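Local structure of K5 lyase (Enterobacteria phage k1-5, 2X3H) at residues A[78-83]-A[99-104]; A[120-125]-A[145-150]; A[380-385]-A[416-421]; A[353-358]-A[376-381]; A[219-224]-A[243-248]. The protein probably cleaves the K5 capsular polysaccharide, heparosan, by beta-elimination, acting as a trimeric tail spike of the phage. One frame throughout, in Å; residues are numbered along the deposited sequence.

Contact 1 (A[78-83]-A[99-104]); sequences TDDTEV and GVFSSS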
# COMPACT_ATOMS: atom_id res chain seq x y z
N THR A 78 -37.14 15.32 -30.80
CA THR A 78 -37.80 14.21 -31.49
C THR A 78 -37.66 12.96 -30.64
O THR A 78 -36.61 12.73 -30.03
CB THR A 78 -37.18 13.97 -32.88
OG1 THR A 78 -37.30 15.17 -33.67
CG2 THR A 78 -37.87 12.83 -33.61
N ASP A 79 -38.72 12.16 -30.59
CA ASP A 79 -38.68 10.91 -29.83
C ASP A 79 -37.93 9.86 -30.64
O ASP A 79 -38.41 9.38 -31.67
CB ASP A 79 -40.10 10.44 -29.49
CG ASP A 79 -40.12 9.21 -28.60
OD1 ASP A 79 -39.04 8.66 -28.30
OD2 ASP A 79 -41.22 8.79 -28.21
N ASP A 80 -36.74 9.51 -30.16
CA ASP A 80 -35.85 8.58 -30.85
C ASP A 80 -35.92 7.18 -30.23
O ASP A 80 -35.10 6.32 -30.55
CB ASP A 80 -34.40 9.11 -30.78
CG ASP A 80 -34.10 10.21 -31.81
OD1 ASP A 80 -34.77 10.21 -32.87
OD2 ASP A 80 -33.19 11.05 -31.57
N THR A 81 -36.88 6.94 -29.35
CA THR A 81 -36.95 5.67 -28.63
C THR A 81 -37.01 4.44 -29.54
O THR A 81 -36.27 3.48 -29.35
CB THR A 81 -38.14 5.61 -27.66
OG1 THR A 81 -38.14 6.78 -26.83
CG2 THR A 81 -38.06 4.36 -26.78
N GLU A 82 -37.89 4.49 -30.53
CA GLU A 82 -38.10 3.34 -31.41
C GLU A 82 -36.83 2.89 -32.13
O GLU A 82 -36.48 1.70 -32.12
CB GLU A 82 -39.18 3.66 -32.45
CG GLU A 82 -40.59 3.29 -32.02
CD GLU A 82 -40.98 1.88 -32.46
OE1 GLU A 82 -40.08 1.12 -32.89
OE2 GLU A 82 -42.19 1.54 -32.37
N VAL A 83 -36.16 3.84 -32.76
CA VAL A 83 -34.96 3.57 -33.53
C VAL A 83 -33.82 3.07 -32.65
O VAL A 83 -33.10 2.13 -33.00
CB VAL A 83 -34.53 4.82 -34.31
CG1 VAL A 83 -33.19 4.60 -34.96
CG2 VAL A 83 -35.59 5.19 -35.35
N GLY A 99 -25.01 14.01 -31.20
CA GLY A 99 -26.35 14.50 -30.94
C GLY A 99 -26.85 14.19 -29.55
O GLY A 99 -26.17 13.52 -28.76
N VAL A 100 -28.03 14.71 -29.25
CA VAL A 100 -28.73 14.44 -28.02
C VAL A 100 -29.99 13.67 -28.39
O VAL A 100 -30.84 14.18 -29.12
CB VAL A 100 -29.09 15.74 -27.27
CG1 VAL A 100 -29.84 15.43 -25.98
CG2 VAL A 100 -27.83 16.57 -26.99
N PHE A 101 -30.09 12.44 -27.90
CA PHE A 101 -31.12 11.53 -28.37
C PHE A 101 -32.16 11.31 -27.30
O PHE A 101 -31.96 10.56 -26.34
CB PHE A 101 -30.49 10.21 -28.83
CG PHE A 101 -29.52 10.39 -29.96
CD1 PHE A 101 -28.20 10.78 -29.72
CD2 PHE A 101 -29.93 10.18 -31.28
CE1 PHE A 101 -27.31 10.96 -30.77
CE2 PHE A 101 -29.05 10.34 -32.32
CZ PHE A 101 -27.73 10.74 -32.08
N SER A 102 -33.28 12.01 -27.46
CA SER A 102 -34.37 11.93 -26.51
C SER A 102 -35.01 10.56 -26.62
O SER A 102 -35.44 10.16 -27.70
CB SER A 102 -35.41 13.01 -26.82
OG SER A 102 -36.46 12.95 -25.87
N SER A 103 -35.08 9.83 -25.51
CA SER A 103 -35.55 8.45 -25.54
C SER A 103 -36.08 8.00 -24.19
O SER A 103 -35.51 8.31 -23.14
CB SER A 103 -34.44 7.50 -26.06
OG SER A 103 -33.17 7.85 -25.52
N SER A 104 -37.20 7.27 -24.22
CA SER A 104 -37.82 6.72 -23.02
C SER A 104 -37.10 5.43 -22.63
O SER A 104 -36.05 5.12 -23.18
CB SER A 104 -39.30 6.44 -23.27
OG SER A 104 -39.92 7.58 -23.85
O HOH W 1 -33.91 13.18 -30.02
O HOH W 2 -41.32 7.28 -25.92
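Thr-81 and Ser-104 meet where the first turn of helix 81-88 comes up against the end of strand 99-103, and the hydroxyl of the threonine does most of the joining. Its OG1 lies beside its own backbone N (chi1 -51°), which puts it in front of Ser-104, whose N donates to Thr-81 OG1 over 2.8 Å. The same hydroxyl passes its proton back within its own segment, Thr-81 OG1 to Asp-79 OD1 at 2.6 Å. Asp-79 OD1 takes this proton on its syn lone pair and receives Thr-81 N from above the carboxylate plane, closing an Asx turn. Asp-79 OD2 is bound by a water that also bonds Ser-104 OG, and a long, weak ion pair with Arg-124 lies beyond it.

Asp-80 stands at the N-cap position but does not cap the helix with its side chain. Its backbone N reaches across to Ser-102 O, 2.9 Å away, while its carboxylate turns toward Phe-101. Carboxylate and ring planes are 44° apart, and Asp-80 OD2 comes within 3.4 Å of Phe-101 CD2. Backbone N atoms of Ala-73 and Gly-74 bind the two oxygens of this buried carboxylate. A second water accepts from Ser-102 N at 2.9 Å and sits close to both Thr-78 O and Asp-80 OD2. Thr-78 O also rests on Ser-102 CB.

The chemistry is thus that of directed bonds between small polar groups: the start of the helix is set against the strand end through backbone N-H groups, hydroxyls and water, with little apolar surface involved.

Contact 2 (A[120-125]-A[145-150]); sequences VLSHRS and TVESNK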
# COMPACT_ATOMS: atom_id res chain seq x y z
N VAL A 120 -25.21 11.78 -26.57
CA VAL A 120 -25.88 11.93 -25.28
C VAL A 120 -27.21 11.19 -25.34
O VAL A 120 -28.04 11.48 -26.20
CB VAL A 120 -26.17 13.40 -24.95
CG1 VAL A 120 -26.88 13.52 -23.59
CG2 VAL A 120 -24.88 14.22 -24.99
N LEU A 121 -27.42 10.23 -24.43
CA LEU A 121 -28.70 9.57 -24.32
C LEU A 121 -29.51 10.30 -23.27
O LEU A 121 -29.20 10.24 -22.07
CB LEU A 121 -28.54 8.09 -23.95
CG LEU A 121 -27.90 7.24 -25.05
CD1 LEU A 121 -27.72 5.79 -24.60
CD2 LEU A 121 -28.75 7.29 -26.31
N SER A 122 -30.53 11.03 -23.70
CA SER A 122 -31.30 11.88 -22.79
C SER A 122 -32.66 11.28 -22.47
O SER A 122 -33.55 11.22 -23.33
CB SER A 122 -31.45 13.28 -23.39
OG SER A 122 -32.24 14.10 -22.55
N HIS A 123 -32.83 10.86 -21.22
CA HIS A 123 -34.05 10.20 -20.78
C HIS A 123 -35.25 11.13 -20.96
O HIS A 123 -35.29 12.23 -20.41
CB HIS A 123 -33.92 9.74 -19.32
CG HIS A 123 -34.91 8.67 -18.93
ND1 HIS A 123 -35.16 8.36 -17.61
CD2 HIS A 123 -35.68 7.85 -19.67
CE1 HIS A 123 -36.06 7.39 -17.55
NE2 HIS A 123 -36.39 7.05 -18.79
N ARG A 124 -36.23 10.65 -21.73
CA ARG A 124 -37.41 11.43 -22.12
C ARG A 124 -38.52 11.35 -21.07
O ARG A 124 -39.38 12.24 -20.99
CB ARG A 124 -37.91 10.92 -23.47
CG ARG A 124 -38.97 11.76 -24.14
CD ARG A 124 -39.45 11.07 -25.41
NE ARG A 124 -40.50 11.83 -26.09
CZ ARG A 124 -40.27 12.86 -26.90
NH1 ARG A 124 -39.02 13.25 -27.13
NH2 ARG A 124 -41.28 13.49 -27.48
N SER A 125 -38.52 10.29 -20.27
CA SER A 125 -39.52 10.10 -19.22
C SER A 125 -39.08 10.84 -17.97
O SER A 125 -37.89 11.09 -17.78
CB SER A 125 -39.68 8.61 -18.89
OG SER A 125 -39.80 7.85 -20.08
N THR A 145 -22.54 9.76 -22.91
CA THR A 145 -23.15 10.41 -21.76
C THR A 145 -24.58 9.90 -21.62
O THR A 145 -25.28 9.73 -22.62
CB THR A 145 -23.16 11.93 -21.95
OG1 THR A 145 -21.80 12.40 -22.02
CG2 THR A 145 -23.90 12.61 -20.80
N VAL A 146 -25.00 9.65 -20.38
CA VAL A 146 -26.37 9.27 -20.06
C VAL A 146 -26.96 10.33 -19.14
O VAL A 146 -26.49 10.53 -18.02
CB VAL A 146 -26.43 7.86 -19.42
CG1 VAL A 146 -27.87 7.47 -19.05
CG2 VAL A 146 -25.80 6.83 -20.36
N GLU A 147 -27.97 11.03 -19.65
CA GLU A 147 -28.57 12.14 -18.93
C GLU A 147 -29.95 11.78 -18.39
O GLU A 147 -30.78 11.23 -19.12
CB GLU A 147 -28.70 13.36 -19.86
CG GLU A 147 -29.31 14.56 -19.17
CD GLU A 147 -29.34 15.82 -20.02
OE1 GLU A 147 -28.84 15.80 -21.17
OE2 GLU A 147 -29.87 16.84 -19.51
N SER A 148 -30.19 12.10 -17.14
CA SER A 148 -31.50 11.86 -16.55
C SER A 148 -32.33 13.15 -16.61
O SER A 148 -31.78 14.24 -16.79
CB SER A 148 -31.32 11.33 -15.12
OG SER A 148 -32.55 11.09 -14.47
N ASN A 149 -33.66 13.01 -16.47
CA ASN A 149 -34.57 14.17 -16.47
C ASN A 149 -35.74 13.92 -15.53
O ASN A 149 -36.91 14.03 -15.93
CB ASN A 149 -35.09 14.45 -17.88
CG ASN A 149 -34.04 15.08 -18.77
OD1 ASN A 149 -33.62 16.21 -18.54
ND2 ASN A 149 -33.61 14.34 -19.79
N LYS A 150 -35.44 13.58 -14.28
CA LYS A 150 -36.45 13.18 -13.31
C LYS A 150 -37.33 14.36 -12.89
O LYS A 150 -36.86 15.49 -12.80
CB LYS A 150 -35.78 12.55 -12.08
CG LYS A 150 -35.28 11.13 -12.33
CD LYS A 150 -34.62 10.54 -11.09
CE LYS A 150 -34.29 9.07 -11.30
NZ LYS A 150 -33.58 8.53 -10.08
O HOH W 3 -32.87 8.54 -15.89
O HOH W 4 -35.65 10.86 -16.10
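Val-120 lies alongside Thr-145, both side chains pointing the same way, with Val-120 CG2 4.2 Å from Thr-145 CB. Its other methyl, anti to the backbone N (chi1 180°), points along the sheet toward Glu-147, two residues beyond Thr-145 on the same face, so that Val-120 CG1 packs 3.9 Å from Glu-147 OE1. The glutamate is fully extended and runs past the valine at a slant. On the reverse face Leu-121 and Val-146 both pack on Tyr-130.

Behind these side chains the backbones pair in parallel, strand 120-123 beside strand 145-147 with 4.7 Å between their axes. They are equivalent strands of successive coils in the right-handed parallel beta-helix common among phage tail spikes and polysaccharide lyases; strands 99-103 and 168-178 continue the stack beyond them. Leu-121 N donates to Thr-145 O, Glu-147 N to Leu-121 O and His-123 N to Glu-147 O, all nearly straight.

Where the strands end, Asn-149 takes over the pairing with its side chain. Asn-149 ND2 donates to His-123 O over 2.8 Å, the acceptor sitting 16° out of the amide plane. A weak second bond joins Asn-149 ND2 to Ser-122 OG, 3.1 Å apart. The His-123 ring swings away from this amide and stacks on Tyr-130; a water links His-123 ND1 to Ser-148 OG. Another water accepts from Asn-149 N and donates to Ser-125 O, at 2.8 Å from the latter.

Contact 3 (A[380-385]-A[416-421]); sequences SGSTRN and NSNVVH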
# COMPACT_ATOMS: atom_id res chain seq x y z
N SER A 380 -18.76 -0.96 22.45
CA SER A 380 -18.64 -1.82 23.62
C SER A 380 -18.51 -3.33 23.35
O SER A 380 -17.91 -4.04 24.16
CB SER A 380 -19.75 -1.52 24.63
OG SER A 380 -20.94 -2.14 24.25
N GLY A 381 -19.02 -3.80 22.22
CA GLY A 381 -18.93 -5.24 21.90
C GLY A 381 -17.73 -5.60 21.03
O GLY A 381 -17.58 -6.75 20.64
N SER A 382 -16.89 -4.61 20.72
CA SER A 382 -15.80 -4.83 19.75
C SER A 382 -14.61 -5.51 20.43
O SER A 382 -14.31 -5.21 21.58
CB SER A 382 -15.36 -3.50 19.08
OG SER A 382 -14.76 -2.61 20.01
N THR A 383 -13.94 -6.42 19.71
CA THR A 383 -12.84 -7.20 20.29
C THR A 383 -11.70 -7.46 19.29
O THR A 383 -11.93 -7.54 18.09
CB THR A 383 -13.33 -8.58 20.79
OG1 THR A 383 -13.84 -9.36 19.69
CG2 THR A 383 -14.43 -8.42 21.83
N ARG A 384 -10.49 -7.61 19.81
CA ARG A 384 -9.33 -8.06 19.02
C ARG A 384 -9.03 -7.16 17.82
O ARG A 384 -8.49 -7.62 16.81
CB ARG A 384 -9.48 -9.54 18.60
CG ARG A 384 -9.48 -10.51 19.77
CD ARG A 384 -9.32 -11.94 19.25
NE ARG A 384 -7.91 -12.16 18.99
CZ ARG A 384 -7.35 -13.15 18.34
NH1 ARG A 384 -8.09 -14.08 17.73
NH2 ARG A 384 -6.02 -13.19 18.26
N ASN A 385 -9.38 -5.88 17.92
CA ASN A 385 -9.00 -4.90 16.87
C ASN A 385 -7.67 -4.22 17.22
O ASN A 385 -7.50 -3.76 18.35
CB ASN A 385 -10.10 -3.86 16.69
CG ASN A 385 -11.45 -4.49 16.44
OD1 ASN A 385 -12.35 -4.46 17.31
ND2 ASN A 385 -11.61 -5.08 15.26
N ASN A 416 -9.54 -11.07 24.27
CA ASN A 416 -10.51 -10.25 23.54
C ASN A 416 -10.10 -8.78 23.42
O ASN A 416 -10.82 -7.97 22.82
CB ASN A 416 -11.89 -10.34 24.21
CG ASN A 416 -12.51 -11.70 24.08
OD1 ASN A 416 -13.07 -12.23 25.04
ND2 ASN A 416 -12.40 -12.30 22.91
N SER A 417 -8.96 -8.43 23.99
CA SER A 417 -8.51 -7.04 24.04
C SER A 417 -8.43 -6.35 22.66
O SER A 417 -7.97 -6.94 21.69
CB SER A 417 -7.14 -6.95 24.70
OG SER A 417 -6.85 -5.62 25.07
N ASN A 418 -8.84 -5.08 22.62
CA ASN A 418 -8.41 -4.21 21.53
C ASN A 418 -7.02 -3.68 21.88
O ASN A 418 -6.61 -3.75 23.04
CB ASN A 418 -9.42 -3.06 21.31
CG ASN A 418 -10.77 -3.55 20.79
OD1 ASN A 418 -10.82 -4.41 19.90
ND2 ASN A 418 -11.86 -3.00 21.33
N VAL A 419 -6.29 -3.15 20.90
CA VAL A 419 -4.90 -2.73 21.12
C VAL A 419 -4.63 -1.48 20.28
O VAL A 419 -5.08 -1.40 19.13
CB VAL A 419 -3.91 -3.83 20.71
CG1 VAL A 419 -2.45 -3.32 20.77
CG2 VAL A 419 -4.11 -5.09 21.58
N VAL A 420 -3.92 -0.52 20.86
CA VAL A 420 -3.46 0.66 20.11
C VAL A 420 -1.96 0.87 20.31
O VAL A 420 -1.50 0.91 21.45
CB VAL A 420 -4.20 1.93 20.57
CG1 VAL A 420 -3.73 3.16 19.77
CG2 VAL A 420 -5.72 1.73 20.42
N HIS A 421 -1.22 0.99 19.21
CA HIS A 421 0.21 1.39 19.25
C HIS A 421 0.41 2.74 18.59
O HIS A 421 -0.25 3.05 17.61
CB HIS A 421 1.07 0.39 18.48
CG HIS A 421 1.20 -0.95 19.12
ND1 HIS A 421 2.11 -1.89 18.68
CD2 HIS A 421 0.56 -1.51 20.18
CE1 HIS A 421 2.02 -2.98 19.43
NE2 HIS A 421 1.09 -2.77 20.34
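Arg-384, in a left-handed backbone conformation (phi 57°, psi 28°), turns its N to Asn-416 O at 3.0 Å, and one residue later the chains come into strand pairing as Val-419 N donates to Asn-385 O. The first of these bonds is skewed, the donor standing well above the plane of the Asn-416 carbonyl; the second is a regular backbone bond of 2.9 Å.

Between them lies the side chain of Asn-418, the residue most covered here. Its CG sits beside the backbone N (chi1 -68°), which brings the amide over the loop 382-385. Asn-418 OD1 accepts Asn-385 N at 2.9 Å, in the carbonyl plane. At the other end Asn-418 ND2 donates to Ser-382 OG over 3.2 Å, with a weak additional bond to Ser-382 O and a further partner in Thr-410 OG1. One buried amide therefore joins Ser-382 to Asn-385 across this loop, and Ser-382 OG is itself anchored to Glu-379 O. The side chains of Asn-385 and Asn-418 lie alongside each other, pointing the same way, with their amide planes 28° apart.

The side chain of Thr-383 lies beside that of Asn-416, likewise pointing the same way, with Thr-383 CG2 4.0 Å from Asn-416 CB. Ser-417 faces the other way, and its OG donates to Asn-418 O at 2.8 Å. Arg-384 also packs on Gly-393 of the second subunit.

A loop of one coil laid against the start of the strand in the next, with an asparagine side chain bonded to a backbone N-H of its neighbour, fits the coil-to-coil joints of a parallel beta-helix.

Contact 4 (A[353-358]-A[376-381]); sequences ARFIGT and ITFESG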
# COMPACT_ATOMS: atom_id res chain seq x y z
N ALA A 353 -10.91 5.90 12.85
CA ALA A 353 -11.32 4.50 12.71
C ALA A 353 -12.36 4.20 13.78
O ALA A 353 -12.12 4.42 14.96
CB ALA A 353 -10.11 3.57 12.86
N ARG A 354 -13.52 3.70 13.34
CA ARG A 354 -14.62 3.38 14.25
C ARG A 354 -14.98 1.91 14.12
O ARG A 354 -15.27 1.45 13.02
CB ARG A 354 -15.84 4.26 13.92
CG ARG A 354 -17.06 3.96 14.77
CD ARG A 354 -18.19 4.96 14.49
NE ARG A 354 -19.37 4.71 15.31
CZ ARG A 354 -20.42 5.52 15.36
NH1 ARG A 354 -20.45 6.65 14.65
NH2 ARG A 354 -21.46 5.20 16.13
N PHE A 355 -14.92 1.20 15.24
CA PHE A 355 -15.18 -0.23 15.26
C PHE A 355 -16.55 -0.43 15.86
O PHE A 355 -16.76 -0.30 17.07
CB PHE A 355 -14.06 -0.96 16.03
CG PHE A 355 -12.70 -0.75 15.40
CD1 PHE A 355 -11.93 0.35 15.74
CD2 PHE A 355 -12.22 -1.63 14.44
CE1 PHE A 355 -10.68 0.55 15.13
CE2 PHE A 355 -10.99 -1.43 13.84
CZ PHE A 355 -10.22 -0.34 14.18
N ILE A 356 -17.49 -0.71 14.97
CA ILE A 356 -18.92 -0.67 15.29
C ILE A 356 -19.41 -1.99 15.84
O ILE A 356 -19.11 -3.06 15.31
CB ILE A 356 -19.74 -0.38 14.02
CG1 ILE A 356 -19.37 0.97 13.43
CG2 ILE A 356 -21.24 -0.50 14.30
CD1 ILE A 356 -20.00 1.24 12.06
N GLY A 357 -20.21 -1.92 16.90
CA GLY A 357 -20.89 -3.11 17.39
C GLY A 357 -19.95 -4.23 17.79
O GLY A 357 -19.11 -4.03 18.67
N THR A 358 -20.09 -5.38 17.15
CA THR A 358 -19.26 -6.54 17.48
C THR A 358 -18.02 -6.67 16.58
O THR A 358 -17.38 -7.73 16.55
CB THR A 358 -20.05 -7.86 17.41
OG1 THR A 358 -20.61 -8.02 16.10
CG2 THR A 358 -21.16 -7.88 18.44
N ILE A 376 -9.75 7.24 17.86
CA ILE A 376 -10.28 5.87 17.72
C ILE A 376 -11.54 5.68 18.54
O ILE A 376 -11.62 6.16 19.68
CB ILE A 376 -9.22 4.82 18.19
CG1 ILE A 376 -7.95 4.96 17.37
CG2 ILE A 376 -9.75 3.39 18.03
CD1 ILE A 376 -6.71 4.37 18.06
N THR A 377 -12.53 4.98 17.97
CA THR A 377 -13.72 4.56 18.74
C THR A 377 -13.86 3.04 18.69
O THR A 377 -14.02 2.48 17.60
CB THR A 377 -15.02 5.21 18.22
OG1 THR A 377 -14.96 6.63 18.42
CG2 THR A 377 -16.22 4.63 18.96
N PHE A 378 -13.79 2.41 19.86
CA PHE A 378 -14.05 0.98 20.01
C PHE A 378 -15.41 0.88 20.69
O PHE A 378 -15.54 1.26 21.86
CB PHE A 378 -13.02 0.31 20.94
CG PHE A 378 -11.62 0.26 20.40
CD1 PHE A 378 -11.33 -0.37 19.19
CD2 PHE A 378 -10.58 0.80 21.13
CE1 PHE A 378 -10.04 -0.45 18.71
CE2 PHE A 378 -9.27 0.73 20.66
CZ PHE A 378 -9.00 0.11 19.45
N GLU A 379 -16.42 0.39 19.98
CA GLU A 379 -17.74 0.27 20.61
C GLU A 379 -17.77 -0.92 21.57
O GLU A 379 -16.89 -1.78 21.54
CB GLU A 379 -18.87 0.24 19.56
CG GLU A 379 -18.87 1.50 18.71
CD GLU A 379 -20.13 1.73 17.88
OE1 GLU A 379 -21.00 0.83 17.79
OE2 GLU A 379 -20.21 2.83 17.29
N SER A 380 -18.76 -0.96 22.45
CA SER A 380 -18.64 -1.82 23.62
C SER A 380 -18.51 -3.33 23.35
O SER A 380 -17.91 -4.04 24.16
CB SER A 380 -19.75 -1.52 24.63
OG SER A 380 -20.94 -2.14 24.25
N GLY A 381 -19.02 -3.80 22.22
CA GLY A 381 -18.93 -5.24 21.90
C GLY A 381 -17.73 -5.60 21.03
O GLY A 381 -17.58 -6.75 20.64
O HOH W 5 -16.42 -8.73 19.02
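Strands 353-355 and 376-378 belong to neighbouring coils of the parallel beta-helix, and Phe-355 and Phe-378 lie side by side on its inward face. The ring centroids are 5.3 Å apart, the planes nearly parallel but slid so far that the rings barely overlap. Phe-355 CD1 meets Phe-378 CD1 at 3.6 Å. Ile-376 CG2 serves both rings: it sits over a face of Phe-378, toward its rim, and touches the edge of Phe-355 at CE1. Val-387 and Val-420, from later strands, pack against this cluster, so it forms part of the apolar core running inside the coils.

Regular parallel pairing carries the strands, through Thr-377 N to Ala-353 O, Phe-355 N to Thr-377 O and Glu-379 N to Phe-355 O.

The opposite face of the sheet is polar. Arg-354, extended from CG to NE beside Thr-377, grips Glu-379 side-on, with both NE and NH2 donating to Glu-379 OE2 at 2.9 Å. This oxygen lies at the edge of the guanidinium, in its plane, while the carboxylate is turned 53° against it. The third guanidinium nitrogen, Arg-354 NH1, is bonded to His-319 NE2. Glu-379 OE1 is held separately by Gly-357 N, 3.0 Å away and 46° above the carboxylate plane, so the two oxygens are fixed by side chain and backbone respectively. Further along, where the chains have left the strands, a water donates to both Thr-358 O and Gly-381 O.

Contact 5 (A[219-224]-A[243-248]); sequences LADSSV and ELKGTA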
# COMPACT_ATOMS: atom_id res chain seq x y z
N LEU A 219 -23.14 0.85 -8.32
CA LEU A 219 -23.46 -0.21 -7.36
C LEU A 219 -23.22 -1.57 -8.00
O LEU A 219 -23.78 -1.86 -9.06
CB LEU A 219 -24.93 -0.11 -6.92
CG LEU A 219 -25.47 -1.39 -6.26
CD1 LEU A 219 -24.66 -1.73 -5.01
CD2 LEU A 219 -26.94 -1.21 -5.91
N ALA A 220 -22.36 -2.38 -7.37
CA ALA A 220 -22.17 -3.77 -7.77
C ALA A 220 -22.78 -4.66 -6.70
O ALA A 220 -22.19 -4.87 -5.63
CB ALA A 220 -20.68 -4.10 -7.97
N ASP A 221 -24.00 -5.14 -6.96
CA ASP A 221 -24.73 -5.98 -6.02
C ASP A 221 -24.40 -7.43 -6.29
O ASP A 221 -24.81 -7.99 -7.31
CB ASP A 221 -26.23 -5.74 -6.15
CG ASP A 221 -27.06 -6.55 -5.16
OD1 ASP A 221 -26.54 -7.51 -4.57
OD2 ASP A 221 -28.26 -6.22 -4.98
N SER A 222 -23.64 -8.04 -5.37
CA SER A 222 -23.37 -9.47 -5.41
C SER A 222 -22.54 -9.92 -6.62
O SER A 222 -22.63 -11.07 -7.05
CB SER A 222 -24.68 -10.27 -5.29
OG SER A 222 -25.36 -9.91 -4.09
N SER A 223 -21.72 -9.03 -7.17
CA SER A 223 -20.87 -9.42 -8.29
C SER A 223 -19.65 -10.19 -7.79
O SER A 223 -19.27 -10.10 -6.62
CB SER A 223 -20.39 -8.19 -9.05
OG SER A 223 -19.61 -7.36 -8.20
N VAL A 224 -19.04 -10.93 -8.71
CA VAL A 224 -17.79 -11.62 -8.44
C VAL A 224 -16.80 -11.36 -9.57
O VAL A 224 -17.20 -11.06 -10.71
CB VAL A 224 -18.00 -13.15 -8.24
CG1 VAL A 224 -18.88 -13.42 -7.03
CG2 VAL A 224 -18.61 -13.79 -9.50
N GLU A 243 -20.68 1.50 -4.32
CA GLU A 243 -21.17 0.54 -3.33
C GLU A 243 -20.97 -0.91 -3.81
O GLU A 243 -21.29 -1.24 -4.96
CB GLU A 243 -22.66 0.76 -3.01
CG GLU A 243 -23.16 -0.36 -2.09
CD GLU A 243 -24.61 -0.25 -1.60
OE1 GLU A 243 -25.46 0.38 -2.25
OE2 GLU A 243 -24.88 -0.86 -0.53
N LEU A 244 -20.41 -1.75 -2.94
CA LEU A 244 -20.46 -3.20 -3.10
C LEU A 244 -21.55 -3.68 -2.14
O LEU A 244 -21.62 -3.21 -1.00
CB LEU A 244 -19.13 -3.85 -2.71
CG LEU A 244 -17.90 -3.48 -3.54
CD1 LEU A 244 -16.67 -4.20 -2.98
CD2 LEU A 244 -18.09 -3.77 -5.05
N LYS A 245 -22.38 -4.62 -2.59
CA LYS A 245 -23.55 -5.00 -1.82
C LYS A 245 -23.76 -6.50 -1.77
O LYS A 245 -23.38 -7.22 -2.70
CB LYS A 245 -24.78 -4.33 -2.44
CG LYS A 245 -26.07 -4.43 -1.63
CD LYS A 245 -27.19 -3.67 -2.35
CE LYS A 245 -28.46 -3.63 -1.51
NZ LYS A 245 -29.50 -2.77 -2.19
N GLY A 246 -24.37 -6.97 -0.69
CA GLY A 246 -24.75 -8.38 -0.58
C GLY A 246 -23.56 -9.31 -0.58
O GLY A 246 -22.60 -9.10 0.14
N THR A 247 -23.64 -10.36 -1.40
CA THR A 247 -22.60 -11.38 -1.41
C THR A 247 -21.44 -11.04 -2.35
O THR A 247 -20.75 -11.94 -2.83
CB THR A 247 -23.18 -12.74 -1.77
OG1 THR A 247 -23.83 -12.66 -3.05
CG2 THR A 247 -24.20 -13.19 -0.68
N ALA A 248 -21.22 -9.76 -2.63
CA ALA A 248 -20.11 -9.36 -3.48
C ALA A 248 -18.78 -9.87 -2.92
O ALA A 248 -18.47 -9.64 -1.74
CB ALA A 248 -20.05 -7.85 -3.61
O HOH W 6 -29.62 -3.85 -4.85
O HOH W 7 -22.31 -13.32 -5.41
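Leu-219 gives up the most surface, laying its CD1 against the neighbouring strand. With CG anti to the backbone N (chi1 163°), Leu-219 CD1 is turned toward that strand and reaches Glu-243 CG at 3.6 Å. The same methyl touches Lys-245 CB at 3.7 Å, so it lies between Glu-243 and Lys-245, two side chains of that strand on the same face of the sheet. Glu-243 is extended and runs alongside the leucine, in the same direction.

Lys-245 comes next. Its straight aliphatic chain passes across Asp-221, with CD 3.8 Å from Asp-221 OD2. The charges do not touch: Lys-245 NZ and Asp-221 OD2 are 4.6 Å apart and share a water that accepts from the one and donates to the other. The direct salt bridge of Lys-245 NZ is with Glu-270, in the following coil.

Strands 219-221 and 243-245 are adjacent members of a parallel beta-helix sheet, paired through Ala-220 N to Glu-243 O and Lys-245 N to Ala-220 O. On the other face Ala-220 CB packs on Leu-244 CD2.

Beyond the strands Ser-222 meets the type II' turn from Lys-245 to Ala-248. Ser-222 N donates to Lys-245 O at 2.8 Å. Ser-222 OG accepts Thr-247 N over 3.2 Å and gives its proton to Asp-221 OD1, 2.7 Å away. Gly-246 presents bare backbone to this hydroxyl, and a water joins Ser-222 O to Thr-247 OG1.

Overall arrangement
Along the chain the order is contact 1, contact 2, contact 5, contact 4, contact 3, and in space they follow the length of one parallel beta-helix. Contacts 1 and 2, with centres 10 Å apart, are joined by the pairing of strands 99-103 and 119-123 near its N-terminal end. Contact 5 lies midway, its centre 25 Å from that of contact 2 and 24 Å from that of contact 4. Contacts 3 and 4, 8 Å apart between centres, share Ser-380 and Gly-381. Contacts 2, 4 and 5 pair strands of successive coils, contact 3 lays a loop on the next coil, and contact 1 sets helix 81-88 on the first coils; of the five, contact 3 also touches a second subunit.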